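Local structure of choline kinase (Streptococcus pneumoniae, 4R78) at residues Q61-K69 with F99-Y110; I136-F147 with D189-L197. The protein probably catalyses the ATP-dependent phosphorylation of choline, as a kinase with a protein kinase-like fold, and is captured here with AMP bound. All coordinates share one frame; numbering follows the deposited sequence.

Contact 1: Q61-K69 with F99-Y110. With AMP (adenosine monophosphate), chain C.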
loop_
_atom_site.group_PDB
_atom_site.type_symbol
_atom_site.label_atom_id
_atom_site.label_comp_id
_atom_site.label_asym_id
_atom_site.label_seq_id
_atom_site.Cartn_x
_atom_site.Cartn_y
_atom_site.Cartn_z
ATOM N N GLN A 61 -22.513 7.484 -6.566
ATOM C CA GLN A 61 -21.460 6.596 -7.040
ATOM C C GLN A 61 -20.494 6.343 -5.891
ATOM O O GLN A 61 -20.221 7.248 -5.100
ATOM C CB GLN A 61 -20.714 7.219 -8.217
ATOM C CG GLN A 61 -21.581 7.468 -9.443
ATOM C CD GLN A 61 -20.776 7.936 -10.637
ATOM O OE1 GLN A 61 -20.125 7.141 -11.312
ATOM N NE2 GLN A 61 -20.823 9.235 -10.909
ATOM N N TYR A 62 -19.989 5.115 -5.801
ATOM C CA TYR A 62 -19.029 4.748 -4.763
ATOM C C TYR A 62 -17.826 4.030 -5.354
ATOM O O TYR A 62 -17.967 3.212 -6.262
ATOM C CB TYR A 62 -19.665 3.818 -3.733
ATOM C CG TYR A 62 -20.828 4.381 -2.952
ATOM C CD1 TYR A 62 -20.617 5.189 -1.834
ATOM C CD2 TYR A 62 -22.138 4.080 -3.314
ATOM C CE1 TYR A 62 -21.686 5.693 -1.098
ATOM C CE2 TYR A 62 -23.217 4.579 -2.589
ATOM C CZ TYR A 62 -22.982 5.383 -1.484
ATOM O OH TYR A 62 -24.040 5.884 -0.761
ATOM N N ILE A 63 -16.650 4.339 -4.817
ATOM C CA ILE A 63 -15.428 3.596 -5.108
ATOM C C ILE A 63 -15.308 2.470 -4.085
ATOM O O ILE A 63 -15.399 2.705 -2.881
ATOM C CB ILE A 63 -14.185 4.530 -5.071
ATOM C CG1 ILE A 63 -14.180 5.480 -6.282
ATOM C CG2 ILE A 63 -12.882 3.729 -4.961
ATOM C CD1 ILE A 63 -13.991 4.802 -7.644
ATOM N N VAL A 64 -15.123 1.248 -4.575
ATOM C CA VAL A 64 -15.075 0.070 -3.717
ATOM C C VAL A 64 -13.722 -0.628 -3.834
ATOM O O VAL A 64 -13.231 -0.871 -4.942
ATOM C CB VAL A 64 -16.225 -0.921 -4.042
ATOM C CG1 VAL A 64 -16.193 -2.114 -3.102
ATOM C CG2 VAL A 64 -17.580 -0.224 -3.958
ATOM N N LYS A 65 -13.107 -0.921 -2.691
ATOM C CA LYS A 65 -11.940 -1.788 -2.676
ATOM C C LYS A 65 -12.242 -3.067 -1.905
ATOM O O LYS A 65 -12.452 -3.047 -0.689
ATOM C CB LYS A 65 -10.708 -1.084 -2.105
ATOM C CG LYS A 65 -9.424 -1.842 -2.403
ATOM C CD LYS A 65 -8.180 -1.092 -1.962
ATOM C CE LYS A 65 -6.930 -1.848 -2.404
ATOM N NZ LYS A 65 -5.670 -1.149 -2.014
ATOM N N PHE A 66 -12.291 -4.173 -2.638
ATOM C CA PHE A 66 -12.490 -5.494 -2.065
ATOM C C PHE A 66 -11.091 -6.065 -1.823
ATOM O O PHE A 66 -10.471 -6.619 -2.736
ATOM C CB PHE A 66 -13.268 -6.359 -3.062
ATOM C CG PHE A 66 -13.937 -7.571 -2.456
ATOM C CD1 PHE A 66 -13.253 -8.424 -1.587
ATOM C CD2 PHE A 66 -15.250 -7.884 -2.798
ATOM C CE1 PHE A 66 -13.879 -9.547 -1.047
ATOM C CE2 PHE A 66 -15.885 -9.008 -2.268
ATOM C CZ PHE A 66 -15.196 -9.842 -1.389
ATOM N N PHE A 67 -10.593 -5.913 -0.599
ATOM C CA PHE A 67 -9.210 -6.273 -0.274
ATOM C C PHE A 67 -9.112 -7.553 0.559
ATOM O O PHE A 67 -8.015 -8.067 0.792
ATOM C CB PHE A 67 -8.531 -5.125 0.487
ATOM C CG PHE A 67 -9.169 -4.826 1.817
ATOM C CD1 PHE A 67 -10.135 -3.831 1.932
ATOM C CD2 PHE A 67 -8.821 -5.558 2.954
ATOM C CE1 PHE A 67 -10.742 -3.563 3.159
ATOM C CE2 PHE A 67 -9.425 -5.301 4.180
ATOM C CZ PHE A 67 -10.386 -4.303 4.283
ATOM N N GLY A 68 -10.255 -8.052 1.020
ATOM C CA GLY A 68 -10.283 -9.114 2.022
ATOM C C GLY A 68 -9.998 -10.535 1.580
ATOM O O GLY A 68 -9.706 -11.383 2.426
ATOM N N LYS A 69 -10.075 -10.809 0.276
ATOM C CA LYS A 69 -9.974 -12.191 -0.211
ATOM C C LYS A 69 -8.637 -12.852 0.126
ATOM O O LYS A 69 -7.589 -12.488 -0.421
ATOM C CB LYS A 69 -10.257 -12.279 -1.716
ATOM C CG LYS A 69 -10.278 -13.706 -2.252
ATOM C CD LYS A 69 -10.526 -13.730 -3.749
ATOM C CE LYS A 69 -10.299 -15.114 -4.321
ATOM N NZ LYS A 69 -10.663 -15.166 -5.766
ATOM N N PHE A 99 -16.737 0.270 5.987
ATOM C CA PHE A 99 -15.557 -0.582 6.065
ATOM C C PHE A 99 -16.019 -1.911 6.646
ATOM O O PHE A 99 -16.184 -2.052 7.862
ATOM C CB PHE A 99 -14.451 0.067 6.905
ATOM C CG PHE A 99 -13.077 -0.526 6.685
ATOM C CD1 PHE A 99 -12.229 -0.012 5.708
ATOM C CD2 PHE A 99 -12.628 -1.592 7.457
ATOM C CE1 PHE A 99 -10.953 -0.551 5.503
ATOM C CE2 PHE A 99 -11.351 -2.134 7.268
ATOM C CZ PHE A 99 -10.513 -1.610 6.292
ATOM N N ASP A 100 -16.252 -2.870 5.757
ATOM C CA ASP A 100 -16.859 -4.145 6.122
ATOM C C ASP A 100 -15.821 -5.127 6.652
ATOM O O ASP A 100 -14.932 -5.576 5.923
ATOM C CB ASP A 100 -17.603 -4.742 4.923
ATOM C CG ASP A 100 -18.336 -6.025 5.269
ATOM O OD1 ASP A 100 -17.866 -7.101 4.848
ATOM O OD2 ASP A 100 -19.384 -5.954 5.950
ATOM N N ILE A 101 -15.955 -5.443 7.936
ATOM C CA ILE A 101 -15.092 -6.383 8.646
ATOM C C ILE A 101 -15.328 -7.833 8.217
ATOM O O ILE A 101 -14.395 -8.640 8.176
ATOM C CB ILE A 101 -15.316 -6.236 10.189
ATOM C CG1 ILE A 101 -14.858 -4.855 10.680
ATOM C CG2 ILE A 101 -14.648 -7.356 10.965
ATOM C CD1 ILE A 101 -13.435 -4.499 10.292
ATOM N N GLU A 102 -16.579 -8.156 7.897
ATOM C CA GLU A 102 -16.955 -9.528 7.559
ATOM C C GLU A 102 -16.201 -10.070 6.341
ATOM O O GLU A 102 -15.686 -11.192 6.373
ATOM C CB GLU A 102 -18.477 -9.630 7.365
ATOM C CG GLU A 102 -18.987 -10.983 6.855
ATOM C CD GLU A 102 -18.851 -12.134 7.850
ATOM O OE1 GLU A 102 -18.343 -11.952 8.983
ATOM O OE2 GLU A 102 -19.275 -13.250 7.488
ATOM N N ALA A 103 -16.114 -9.265 5.283
ATOM C CA ALA A 103 -15.505 -9.707 4.030
ATOM C C ALA A 103 -14.242 -8.928 3.654
ATOM O O ALA A 103 -13.455 -9.383 2.824
ATOM C CB ALA A 103 -16.523 -9.635 2.902
ATOM N N GLY A 104 -14.057 -7.756 4.255
ATOM C CA GLY A 104 -12.899 -6.920 3.938
ATOM C C GLY A 104 -13.151 -6.076 2.705
ATOM O O GLY A 104 -12.501 -6.251 1.669
ATOM N N ILE A 105 -14.105 -5.158 2.828
ATOM C CA ILE A 105 -14.555 -4.325 1.714
ATOM C C ILE A 105 -14.687 -2.876 2.170
ATOM O O ILE A 105 -15.373 -2.580 3.152
ATOM C CB ILE A 105 -15.925 -4.809 1.142
ATOM C CG1 ILE A 105 -15.863 -6.274 0.690
ATOM C CG2 ILE A 105 -16.384 -3.916 -0.011
ATOM C CD1 ILE A 105 -17.223 -6.903 0.433
ATOM N N LYS A 106 -14.021 -1.983 1.443
ATOM C CA LYS A 106 -14.057 -0.555 1.725
ATOM C C LYS A 106 -14.920 0.138 0.686
ATOM O O LYS A 106 -14.764 -0.090 -0.514
ATOM C CB LYS A 106 -12.632 0.009 1.702
ATOM C CG LYS A 106 -12.537 1.511 1.964
ATOM C CD LYS A 106 -11.078 1.975 2.038
ATOM C CE LYS A 106 -10.418 2.039 0.664
ATOM N NZ LYS A 106 -8.960 2.361 0.756
ATOM N N VAL A 107 -15.847 0.970 1.155
ATOM C CA VAL A 107 -16.703 1.743 0.261
ATOM C C VAL A 107 -16.480 3.225 0.534
ATOM O O VAL A 107 -16.769 3.714 1.628
ATOM C CB VAL A 107 -18.199 1.391 0.439
ATOM C CG1 VAL A 107 -19.051 2.149 -0.574
ATOM C CG2 VAL A 107 -18.425 -0.111 0.312
ATOM N N ASN A 108 -15.961 3.923 -0.473
ATOM C CA ASN A 108 -15.550 5.318 -0.348
ATOM C C ASN A 108 -16.276 6.224 -1.333
ATOM O O ASN A 108 -16.915 5.748 -2.275
ATOM C CB ASN A 108 -14.034 5.437 -0.580
ATOM C CG ASN A 108 -13.211 5.069 0.647
ATOM O OD1 ASN A 108 -13.743 4.686 1.689
ATOM N ND2 ASN A 108 -11.896 5.182 0.523
ATOM N N GLU A 109 -16.164 7.531 -1.113
ATOM C CA GLU A 109 -16.665 8.512 -2.069
ATOM C C GLU A 109 -16.007 8.333 -3.436
ATOM O O GLU A 109 -14.838 7.939 -3.533
ATOM C CB GLU A 109 -16.440 9.938 -1.551
ATOM C CG GLU A 109 -14.972 10.366 -1.476
ATOM C CD GLU A 109 -14.789 11.829 -1.126
ATOM O OE1 GLU A 109 -13.845 12.131 -0.373
ATOM O OE2 GLU A 109 -15.583 12.674 -1.598
ATOM N N TYR A 110 -16.778 8.604 -4.485
ATOM C CA TYR A 110 -16.245 8.684 -5.839
ATOM C C TYR A 110 -16.035 10.149 -6.188
ATOM O O TYR A 110 -16.967 10.956 -6.133
ATOM C CB TYR A 110 -17.196 8.020 -6.844
ATOM C CG TYR A 110 -16.785 8.157 -8.303
ATOM C CD1 TYR A 110 -15.602 7.588 -8.775
ATOM C CD2 TYR A 110 -17.590 8.841 -9.209
ATOM C CE1 TYR A 110 -15.226 7.704 -10.112
ATOM C CE2 TYR A 110 -17.226 8.961 -10.549
ATOM C CZ TYR A 110 -16.043 8.390 -10.991
ATOM O OH TYR A 110 -15.676 8.508 -12.315
HETATM P P AMP C . -5.103 1.636 -6.557
HETATM O O1P AMP C . -4.410 0.552 -5.768
HETATM O O2P AMP C . -5.097 1.420 -8.051
HETATM O O3P AMP C . -4.747 3.039 -6.127
HETATM O "O5'" AMP C . -6.657 1.503 -6.155
HETATM C "C5'" AMP C . -7.488 2.661 -6.097
HETATM C "C4'" AMP C . -7.603 3.285 -7.482
HETATM O "O4'" AMP C . -8.964 3.653 -7.737
HETATM C "C3'" AMP C . -6.772 4.553 -7.592
HETATM O "O3'" AMP C . -5.571 4.319 -8.334
HETATM C "C2'" AMP C . -7.668 5.558 -8.289
HETATM O "O2'" AMP C . -7.394 5.586 -9.690
HETATM C "C1'" AMP C . -9.081 5.035 -8.099
HETATM N N9 AMP C . -9.775 5.799 -7.028
HETATM C C8 AMP C . -9.652 5.585 -5.703
HETATM N N7 AMP C . -10.417 6.440 -4.980
HETATM C C5 AMP C . -11.061 7.226 -5.857
HETATM C C6 AMP C . -12.030 8.341 -5.765
HETATM N N6 AMP C . -12.459 8.777 -4.556
HETATM N N1 AMP C . -12.468 8.898 -6.918
HETATM C C2 AMP C . -12.042 8.466 -8.123
HETATM N N3 AMP C . -11.161 7.456 -8.280
HETATM C C4 AMP C . -10.640 6.805 -7.206
HETATM O O HOH W 1 -19.523 9.515 -3.895
#
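I63 and Y110 meet where the adenine of AMP rests against the sheet: I63 CD1 comes up to the edge of the Y110 ring, 3.4 Å from Y110 CD1, while I63 CG1 lies 3.6 Å from AMP C5. Beside them, E109 O stands 2.7 Å from AMP N6. The Q61 amide runs alongside Y110 in the same direction, its plane turned 50° from the ring.

Backbone bonds position this site. I63 and N108, then K65 and K106, form antiparallel hydrogen-bonded pairs, the straightest bond being K106 N to K65 O (2.9 Å, 175° at the hydrogen). On the other face of the sheet V64 CG1 touches I105 CG2, and I105 CG1 sits over the centre of the F66 ring, 3.8 Å from its centroid; helix 20-30 covers this side. Past the end of strand 61-66, F67 N bonds to G104 O, and CG of F67, lodged between backbone N and carbonyl carbon (chi1 63°), lays the ring over that same oxygen.

On the nucleotide-facing side with I63, K106 NZ forms salt bridges to E216 and to D214, a residue of the AMP pocket. Such pairing of inner strands belongs to the five-stranded antiparallel N-lobe sheet of the protein kinase-like fold, which covers the nucleotide.

Contact 2: I136-F147 with D189-L197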
loop_
_atom_site.group_PDB
_atom_site.type_symbol
_atom_site.label_atom_id
_atom_site.label_comp_id
_atom_site.label_asym_id
_atom_site.label_seq_id
_atom_site.Cartn_x
_atom_site.Cartn_y
_atom_site.Cartn_z
ATOM N N ILE A 136 2.038 12.557 7.913
ATOM C CA ILE A 136 1.780 11.233 8.468
ATOM C C ILE A 136 2.856 10.822 9.472
ATOM O O ILE A 136 2.538 10.359 10.561
ATOM C CB ILE A 136 1.504 10.136 7.389
ATOM C CG1 ILE A 136 1.290 8.761 8.038
ATOM C CG2 ILE A 136 2.608 10.064 6.363
ATOM C CD1 ILE A 136 0.085 8.675 8.965
ATOM N N HIS A 137 4.124 11.035 9.128
ATOM C CA HIS A 137 5.204 10.568 9.994
ATOM C C HIS A 137 5.349 11.331 11.307
ATOM O O HIS A 137 5.881 10.784 12.272
ATOM C CB HIS A 137 6.533 10.499 9.241
ATOM C CG HIS A 137 6.505 9.556 8.081
ATOM N ND1 HIS A 137 7.368 9.660 7.013
ATOM C CD2 HIS A 137 5.693 8.506 7.808
ATOM C CE1 HIS A 137 7.103 8.703 6.141
ATOM N NE2 HIS A 137 6.091 7.989 6.601
ATOM N N THR A 138 4.855 12.568 11.343
ATOM C CA THR A 138 4.897 13.385 12.559
ATOM C C THR A 138 3.521 13.517 13.226
ATOM O O THR A 138 3.328 14.376 14.091
ATOM C CB THR A 138 5.438 14.803 12.275
ATOM O OG1 THR A 138 4.516 15.507 11.435
ATOM C CG2 THR A 138 6.814 14.750 11.610
ATOM N N SER A 139 2.573 12.674 12.825
ATOM C CA SER A 139 1.192 12.771 13.315
ATOM C C SER A 139 1.053 12.484 14.808
ATOM O O SER A 139 0.058 12.883 15.422
ATOM C CB SER A 139 0.283 11.818 12.538
ATOM O OG SER A 139 0.498 10.475 12.944
ATOM N N ALA A 140 2.050 11.799 15.371
ATOM C CA ALA A 140 2.039 11.290 16.750
ATOM C C ALA A 140 0.924 10.272 17.008
ATOM O O ALA A 140 0.684 9.881 18.152
ATOM C CB ALA A 140 1.980 12.440 17.771
ATOM N N LYS A 141 0.258 9.833 15.938
ATOM C CA LYS A 141 -0.834 8.876 16.064
ATOM C C LYS A 141 -0.295 7.471 16.266
ATOM O O LYS A 141 0.689 7.075 15.629
ATOM C CB LYS A 141 -1.760 8.939 14.845
ATOM C CG LYS A 141 -2.496 10.264 14.728
ATOM C CD LYS A 141 -3.319 10.367 13.462
ATOM C CE LYS A 141 -4.148 11.652 13.464
ATOM N NZ LYS A 141 -5.268 11.659 14.455
ATOM N N GLU A 142 -0.936 6.736 17.171
ATOM C CA GLU A 142 -0.562 5.367 17.474
ATOM C C GLU A 142 -1.500 4.412 16.741
ATOM O O GLU A 142 -2.565 4.042 17.246
ATOM C CB GLU A 142 -0.596 5.129 18.987
ATOM C CG GLU A 142 0.469 5.905 19.766
ATOM C CD GLU A 142 1.874 5.343 19.586
ATOM O OE1 GLU A 142 2.015 4.109 19.430
ATOM O OE2 GLU A 142 2.837 6.142 19.609
ATOM N N LEU A 143 -1.097 4.037 15.532
ATOM C CA LEU A 143 -1.876 3.114 14.716
ATOM C C LEU A 143 -1.904 1.740 15.355
ATOM O O LEU A 143 -0.989 1.364 16.097
ATOM C CB LEU A 143 -1.278 2.987 13.309
ATOM C CG LEU A 143 -1.088 4.255 12.468
ATOM C CD1 LEU A 143 -0.613 3.897 11.066
ATOM C CD2 LEU A 143 -2.358 5.093 12.414
ATOM N N ARG A 144 -2.964 0.995 15.069
ATOM C CA ARG A 144 -2.999 -0.416 15.401
ATOM C C ARG A 144 -2.261 -1.192 14.322
ATOM O O ARG A 144 -2.523 -1.024 13.126
ATOM C CB ARG A 144 -4.437 -0.902 15.563
ATOM C CG ARG A 144 -5.009 -0.578 16.936
ATOM C CD ARG A 144 -6.461 -1.014 17.082
ATOM N NE ARG A 144 -6.656 -2.419 16.738
ATOM C CZ ARG A 144 -7.781 -3.098 16.946
ATOM N NH1 ARG A 144 -8.827 -2.508 17.519
ATOM N NH2 ARG A 144 -7.859 -4.372 16.586
ATOM N N GLY A 145 -1.326 -2.026 14.760
ATOM C CA GLY A 145 -0.466 -2.772 13.859
ATOM C C GLY A 145 0.987 -2.392 14.063
ATOM O O GLY A 145 1.334 -1.209 14.101
ATOM N N GLU A 146 1.830 -3.407 14.205
ATOM C CA GLU A 146 3.269 -3.215 14.329
ATOM C C GLU A 146 3.934 -3.944 13.175
ATOM O O GLU A 146 4.022 -5.178 13.182
ATOM C CB GLU A 146 3.777 -3.768 15.666
ATOM C CG GLU A 146 3.159 -3.115 16.899
ATOM C CD GLU A 146 3.638 -1.688 17.110
ATOM O OE1 GLU A 146 4.863 -1.451 17.047
ATOM O OE2 GLU A 146 2.786 -0.806 17.342
ATOM N N PHE A 147 4.389 -3.184 12.177
ATOM C CA PHE A 147 4.949 -3.791 10.977
ATOM C C PHE A 147 6.271 -4.491 11.262
ATOM O O PHE A 147 7.222 -3.893 11.770
ATOM C CB PHE A 147 5.088 -2.793 9.821
ATOM C CG PHE A 147 5.113 -3.451 8.469
ATOM C CD1 PHE A 147 3.928 -3.773 7.816
ATOM C CD2 PHE A 147 6.318 -3.777 7.858
ATOM C CE1 PHE A 147 3.940 -4.393 6.568
ATOM C CE2 PHE A 147 6.339 -4.400 6.615
ATOM C CZ PHE A 147 5.149 -4.708 5.966
ATOM N N ASP A 189 13.033 2.878 14.101
ATOM C CA ASP A 189 12.091 3.849 14.639
ATOM C C ASP A 189 10.659 3.355 14.467
ATOM O O ASP A 189 10.402 2.423 13.701
ATOM C CB ASP A 189 12.310 5.219 13.985
ATOM C CG ASP A 189 13.709 5.765 14.239
ATOM O OD1 ASP A 189 14.109 5.872 15.420
ATOM O OD2 ASP A 189 14.417 6.078 13.262
ATOM N N ARG A 190 9.736 3.967 15.201
ATOM C CA ARG A 190 8.360 3.502 15.254
ATOM C C ARG A 190 7.394 4.676 15.129
ATOM O O ARG A 190 7.155 5.414 16.095
ATOM C CB ARG A 190 8.129 2.725 16.551
ATOM C CG ARG A 190 6.746 2.143 16.688
ATOM C CD ARG A 190 6.595 1.389 17.999
ATOM N NE ARG A 190 5.199 1.039 18.239
ATOM C CZ ARG A 190 4.311 1.834 18.830
ATOM N NH1 ARG A 190 4.661 3.041 19.266
ATOM N NH2 ARG A 190 3.064 1.418 18.991
ATOM N N LYS A 191 6.852 4.847 13.926
ATOM C CA LYS A 191 5.950 5.956 13.620
ATOM C C LYS A 191 4.800 5.467 12.747
ATOM O O LYS A 191 4.903 4.427 12.091
ATOM C CB LYS A 191 6.697 7.080 12.888
ATOM C CG LYS A 191 7.925 7.637 13.615
ATOM C CD LYS A 191 7.552 8.591 14.731
ATOM C CE LYS A 191 8.800 9.186 15.372
ATOM N NZ LYS A 191 8.472 9.972 16.590
ATOM N N SER A 192 3.706 6.226 12.737
ATOM C CA SER A 192 2.590 5.949 11.839
ATOM C C SER A 192 3.044 6.038 10.382
ATOM O O SER A 192 3.550 7.076 9.946
ATOM C CB SER A 192 1.454 6.932 12.112
ATOM O OG SER A 192 1.921 8.268 12.068
ATOM N N CYS A 193 2.880 4.935 9.647
ATOM C CA CYS A 193 3.281 4.850 8.232
ATOM C C CYS A 193 2.138 4.368 7.345
ATOM O O CYS A 193 1.247 3.651 7.807
ATOM C CB CYS A 193 4.457 3.887 8.053
ATOM S SG CYS A 193 6.033 4.411 8.778
ATOM N N HIS A 194 2.185 4.754 6.071
ATOM C CA HIS A 194 1.222 4.295 5.070
ATOM C C HIS A 194 1.522 2.868 4.621
ATOM O O HIS A 194 0.601 2.063 4.467
ATOM C CB HIS A 194 1.215 5.237 3.865
ATOM C CG HIS A 194 0.228 4.858 2.807
ATOM N ND1 HIS A 194 0.444 3.824 1.920
ATOM C CD2 HIS A 194 -0.981 5.380 2.488
ATOM C CE1 HIS A 194 -0.593 3.718 1.110
ATOM N NE2 HIS A 194 -1.469 4.656 1.429
ATOM N N ILE A 195 2.811 2.581 4.409
ATOM C CA ILE A 195 3.345 1.251 4.045
ATOM C C ILE A 195 3.254 0.814 2.572
ATOM O O ILE A 195 3.865 -0.189 2.190
ATOM C CB ILE A 195 2.722 0.090 4.910
ATOM C CG1 ILE A 195 2.908 0.379 6.411
ATOM C CG2 ILE A 195 3.282 -1.291 4.514
ATOM C CD1 ILE A 195 4.358 0.321 6.918
ATOM N N ASP A 196 2.527 1.566 1.745
ATOM C CA ASP A 196 2.266 1.141 0.363
ATOM C C ASP A 196 2.191 2.350 -0.581
ATOM O O ASP A 196 1.164 2.589 -1.229
ATOM C CB ASP A 196 1.026 0.240 0.215
ATOM C CG ASP A 196 0.899 -0.369 -1.172
ATOM O OD1 ASP A 196 1.939 -0.572 -1.837
ATOM O OD2 ASP A 196 -0.241 -0.646 -1.601
ATOM N N LEU A 197 3.298 3.086 -0.688
ATOM C CA LEU A 197 3.323 4.348 -1.436
ATOM C C LEU A 197 3.572 4.202 -2.948
ATOM O O LEU A 197 4.470 4.840 -3.514
ATOM C CB LEU A 197 4.293 5.349 -0.788
ATOM C CG LEU A 197 3.897 5.850 0.607
ATOM C CD1 LEU A 197 4.966 6.776 1.145
ATOM C CD2 LEU A 197 2.539 6.543 0.613
HETATM O O HOH W 2 3.268 7.964 15.202
#
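R190 reaches out from beside strand 191-193 to two glutamates of the loop after helix 126-137, and following it from CB outward shows how one extended chain serves two carboxylates. With CG anti to the backbone N (chi1 -178°), CB and CG carry the chain straight out and CG passes E146 OE1 at 4.1 Å. CD comes closer to the same oxygen, and NE bonds to it at 2.8 Å, in the guanidinium plane. At the tip NH2 completes the side-on grip by bonding to E146 OE2, the carboxylate and guanidinium planes being only 16° apart. NH1 and NH2 then meet one atom, E142 OE1, end-on; NH1 lies 2.9 Å from E142 OE1, on its syn lone pair. All three nitrogens are thus engaged, which should hold the guanidinium against rotation.

Deeper in, S192 turns its hydroxyl back toward the helix end. S192 OG donates to I136 O at 2.7 Å, and S139 N reaches that oxygen from the opposite face of its plane. S192 CB packs on L143 CG, and a water joins K141 O to S192 N. H137 presents its ring edge to S192 O, 3.3 Å from H137 CD2, while its nitrogens bond to Y248 and D226. Farther along, I195 CG2 touches F147 CE1.

S139 OG, accepting from K141 N, makes an ST turn. Together these contacts tie the loop after helix 126-137 to strand 191-193, which leads directly into H194-I195-D196, a sequence consistent with the HxD start of the catalytic loop in the C-lobe of protein kinase-like folds.

Contact 1 closes in the chain before contact 2 opens, and their centres lie 22 Å apart, with nearest atoms about 5 Å from each other. The two share no helix or strand, though helix 77-87 packs against both. Contact 1 is largely buried sheet pairing: regular backbone bonds carry it, its side chains sort onto two faces, and one end borders the nucleotide. Contact 2 is graded from inside to outside, with a hydroxyl satisfying a helix-end carbonyl in the buried part and a salt-bridge network at the exposed surface. Mostly loop, with one helix end and one short strand, contact 2 lacks the repeating register of strands 61-66 and 105-109, and its chemistry correspondingly rests more on side chains.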